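Local coordinates for putative RNase YutE (PDB 1YLM), which is probably an RNase, the putative toxin of a type VII toxin-antitoxin pair, thought to be neutralised by its cognate antitoxin YutD, at residues A[44-49]-A[94-99]. Residues are numbered along the deposited sequence; the frame is centred on the assembly and turned at random.
Sequences LLIECI and AYRKTL
Ile46, on a middle turn of helix 32-59, faces Arg96 of the short helix 96-100, their CA atoms 6.9 Å apart. The contact belongs to the all-helical HepT fold, and residues 96-99 begin the segment corresponding to the family's RX(4)HXY motif, here with Gln101 at the histidine position; Arg96 is probably the active-site arginine, as in relatives. The central feature is a side-on, two-nitrogen salt bridge. Arg96 leaves its helix with CG anti to the backbone N (chi1 -167°) and runs extended to NE, while a bend at chi2 (-40°) brings the Glu47 carboxylate to the guanidinium edge; the two side chains cross at about a right angle. Arg96 NE donates to Glu47 OE2 at 2.6 Å on the syn side, and Arg96 NH2 reaches Glu47 OE1 at 3.1 Å, approaching from above the carboxylate plane. Both oxygens stay near the guanidinium plane, but the two flat groups are turned 42° apart. One bond to each oxygen should restrict rotation of the guanidinium, which also makes a cation-pi contact with Tyr68. Tyr103 of the second subunit packs on Glu47, placing the pair beside the dimer interface; there Leu99 O accepts a hydrogen bond from Arg40 of that subunit. Ile46 supplies the apolar part. Ile46 CG2 lies against the arginine's aliphatic stem, 4.0 Å from Arg96 CG, and Leu92 of helix 83-93 packs on the same isoleucine. The other branch points to the backbone of helix 96-100: Ile46 CD1 ends 3.9 Å from Arg96 N and 4.0 Å from Leu99 CD1.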
ATOM      1  N   LEU A  44       2.711   5.268   3.774  1.00 14.01           N
ATOM      2  CA  LEU A  44       1.968   6.530   3.940  1.00 13.88           C
ATOM      3  C   LEU A  44       2.816   7.791   3.741  1.00 14.34           C
ATOM      4  O   LEU A  44       2.354   8.735   3.095  1.00 14.68           O
ATOM      5  CB  LEU A  44       1.220   6.563   5.274  1.00 13.68           C
ATOM      6  CG  LEU A  44       0.127   5.489   5.420  1.00 12.99           C
ATOM      7  CD1 LEU A  44      -0.448   5.499   6.836  1.00 12.67           C
ATOM      8  CD2 LEU A  44      -0.981   5.629   4.354  1.00 14.05           C
ATOM      9  N   LEU A  45       4.026   7.819   4.302  1.00 14.34           N
ATOM     10  CA  LEU A  45       4.933   8.966   4.127  1.00 14.80           C
ATOM     11  C   LEU A  45       5.196   9.219   2.633  1.00 14.36           C
ATOM     12  O   LEU A  45       5.063  10.349   2.140  1.00 14.24           O
ATOM     13  CB  LEU A  45       6.261   8.737   4.880  1.00 14.55           C
ATOM     14  CG  LEU A  45       6.214   8.662   6.414  1.00 17.28           C
ATOM     15  CD1 LEU A  45       7.606   8.379   6.987  1.00 17.73           C
ATOM     16  CD2 LEU A  45       5.610   9.934   7.012  1.00 18.81           C
ATOM     17  N   ILE A  46       5.543   8.150   1.919  1.00 14.65           N
ATOM     18  CA  ILE A  46       5.822   8.209   0.470  1.00 14.28           C
ATOM     19  C   ILE A  46       4.600   8.715  -0.323  1.00 14.41           C
ATOM     20  O   ILE A  46       4.722   9.635  -1.148  1.00 14.29           O
ATOM     21  CB  ILE A  46       6.285   6.818  -0.081  1.00 13.83           C
ATOM     22  CG1 ILE A  46       7.660   6.449   0.513  1.00 14.11           C
ATOM     23  CG2 ILE A  46       6.342   6.857  -1.620  1.00 15.29           C
ATOM     24  CD1 ILE A  46       8.100   4.983   0.293  1.00 13.74           C
ATOM     25  N   GLU A  47       3.434   8.112  -0.075  1.00 14.82           N
ATOM     26  CA  GLU A  47       2.200   8.472  -0.795  1.00 15.33           C
ATOM     27  C   GLU A  47       1.805   9.932  -0.563  1.00 15.23           C
ATOM     28  O   GLU A  47       1.399  10.615  -1.509  1.00 14.18           O
ATOM     29  CB  GLU A  47       1.030   7.556  -0.425  1.00 15.67           C
ATOM     30  CG  GLU A  47       1.089   6.116  -0.957  1.00 19.51           C
ATOM     31  CD  GLU A  47       1.613   6.005  -2.387  1.00 21.39           C
ATOM     32  OE1 GLU A  47       0.864   6.224  -3.382  1.00 21.54           O
ATOM     33  OE2 GLU A  47       2.792   5.679  -2.505  1.00 24.01           O
ATOM     34  N   CYS A  48       1.926  10.395   0.684  1.00 14.55           N
ATOM     35  CA  CYS A  48       1.653  11.786   1.028  1.00 15.04           C
ATOM     36  C   CYS A  48       2.579  12.730   0.256  1.00 15.29           C
ATOM     37  O   CYS A  48       2.124  13.769  -0.236  1.00 15.22           O
ATOM     38  CB  CYS A  48       1.856  12.029   2.517  1.00 15.02           C
ATOM     39  SG  CYS A  48       0.549  11.372   3.609  1.00 16.72           S
ATOM     40  N   ILE A  49       3.862  12.377   0.156  1.00 14.69           N
ATOM     41  CA  ILE A  49       4.806  13.224  -0.592  1.00 14.75           C
ATOM     42  C   ILE A  49       4.439  13.252  -2.073  1.00 14.98           C
ATOM     43  O   ILE A  49       4.386  14.327  -2.685  1.00 14.23           O
ATOM     44  CB  ILE A  49       6.260  12.775  -0.411  1.00 14.99           C
ATOM     45  CG1 ILE A  49       6.710  12.996   1.046  1.00 13.39           C
ATOM     46  CG2 ILE A  49       7.184  13.506  -1.415  1.00 13.44           C
ATOM     47  CD1 ILE A  49       8.006  12.212   1.394  1.00 14.03           C
ATOM     48  N   ALA A  94      12.235   5.716  -3.472  1.00 16.56           N
ATOM     49  CA  ALA A  94      12.732   4.531  -4.170  1.00 16.91           C
ATOM     50  C   ALA A  94      12.302   3.223  -3.493  1.00 16.55           C
ATOM     51  O   ALA A  94      12.320   2.169  -4.127  1.00 16.98           O
ATOM     52  CB  ALA A  94      14.254   4.606  -4.312  1.00 17.02           C
ATOM     53  N   TYR A  95      11.885   3.301  -2.222  1.00 16.38           N
ATOM     54  CA  TYR A  95      11.377   2.118  -1.506  1.00 16.76           C
ATOM     55  C   TYR A  95       9.916   1.749  -1.838  1.00 16.28           C
ATOM     56  O   TYR A  95       9.431   0.691  -1.445  1.00 15.29           O
ATOM     57  CB  TYR A  95      11.604   2.248   0.020  1.00 17.12           C
ATOM     58  CG  TYR A  95      11.868   0.913   0.686  1.00 18.69           C
ATOM     59  CD1 TYR A  95      13.098   0.271   0.533  1.00 19.59           C
ATOM     60  CD2 TYR A  95      10.878   0.273   1.450  1.00 20.02           C
ATOM     61  CE1 TYR A  95      13.348  -0.957   1.131  1.00 19.42           C
ATOM     62  CE2 TYR A  95      11.119  -0.983   2.040  1.00 18.17           C
ATOM     63  CZ  TYR A  95      12.358  -1.582   1.878  1.00 18.69           C
ATOM     64  OH  TYR A  95      12.640  -2.811   2.458  1.00 17.53           O
ATOM     65  N   ARG A  96       9.216   2.623  -2.569  1.00 16.74           N
ATOM     66  CA  ARG A  96       7.795   2.436  -2.842  1.00 16.76           C
ATOM     67  C   ARG A  96       7.500   1.102  -3.512  1.00 16.74           C
ATOM     68  O   ARG A  96       6.589   0.406  -3.104  1.00 15.72           O
ATOM     69  CB  ARG A  96       7.227   3.570  -3.697  1.00 16.89           C
ATOM     70  CG  ARG A  96       5.697   3.573  -3.743  1.00 17.89           C
ATOM     71  CD  ARG A  96       5.176   4.607  -4.746  1.00 19.19           C
ATOM     72  NE  ARG A  96       3.712   4.658  -4.751  1.00 20.36           N
ATOM     73  CZ  ARG A  96       2.920   3.999  -5.593  1.00 23.66           C
ATOM     74  NH1 ARG A  96       3.421   3.212  -6.548  1.00 22.23           N
ATOM     75  NH2 ARG A  96       1.601   4.133  -5.484  1.00 23.39           N
ATOM     76  N   LYS A  97       8.266   0.748  -4.542  1.00 16.94           N
ATOM     77  CA  LYS A  97       7.985  -0.486  -5.283  1.00 17.96           C
ATOM     78  C   LYS A  97       8.063  -1.721  -4.378  1.00 17.06           C
ATOM     79  O   LYS A  97       7.243  -2.632  -4.497  1.00 17.11           O
ATOM     80  CB  LYS A  97       8.938  -0.637  -6.485  1.00 17.67           C
ATOM     81  CG  LYS A  97       8.649  -1.840  -7.376  1.00 21.15           C
ATOM     82  CD  LYS A  97       9.710  -1.944  -8.490  1.00 20.87           C
ATOM     83  CE  LYS A  97       9.368  -3.036  -9.523  1.00 25.29           C
ATOM     84  NZ  LYS A  97      10.366  -3.034 -10.671  1.00 26.35           N
ATOM     85  N   THR A  98       9.033  -1.736  -3.468  1.00 17.21           N
ATOM     86  CA  THR A  98       9.145  -2.818  -2.492  1.00 17.28           C
ATOM     87  C   THR A  98       7.910  -2.893  -1.593  1.00 17.65           C
ATOM     88  O   THR A  98       7.379  -3.979  -1.331  1.00 16.72           O
ATOM     89  CB  THR A  98      10.426  -2.682  -1.640  1.00 18.22           C
ATOM     90  OG1 THR A  98      11.571  -2.723  -2.513  1.00 19.65           O
ATOM     91  CG2 THR A  98      10.517  -3.831  -0.638  1.00 16.85           C
ATOM     92  N   LEU A  99       7.442  -1.735  -1.139  1.00 17.36           N
ATOM     93  CA  LEU A  99       6.287  -1.692  -0.234  1.00 17.33           C
ATOM     94  C   LEU A  99       4.967  -2.067  -0.892  1.00 18.02           C
ATOM     95  O   LEU A  99       4.133  -2.724  -0.258  1.00 18.10           O
ATOM     96  CB  LEU A  99       6.186  -0.319   0.434  1.00 16.99           C
ATOM     97  CG  LEU A  99       7.215  -0.094   1.545  1.00 15.49           C
ATOM     98  CD1 LEU A  99       7.289   1.400   1.875  1.00 14.97           C
ATOM     99  CD2 LEU A  99       6.877  -0.912   2.804  1.00 17.39           C
TER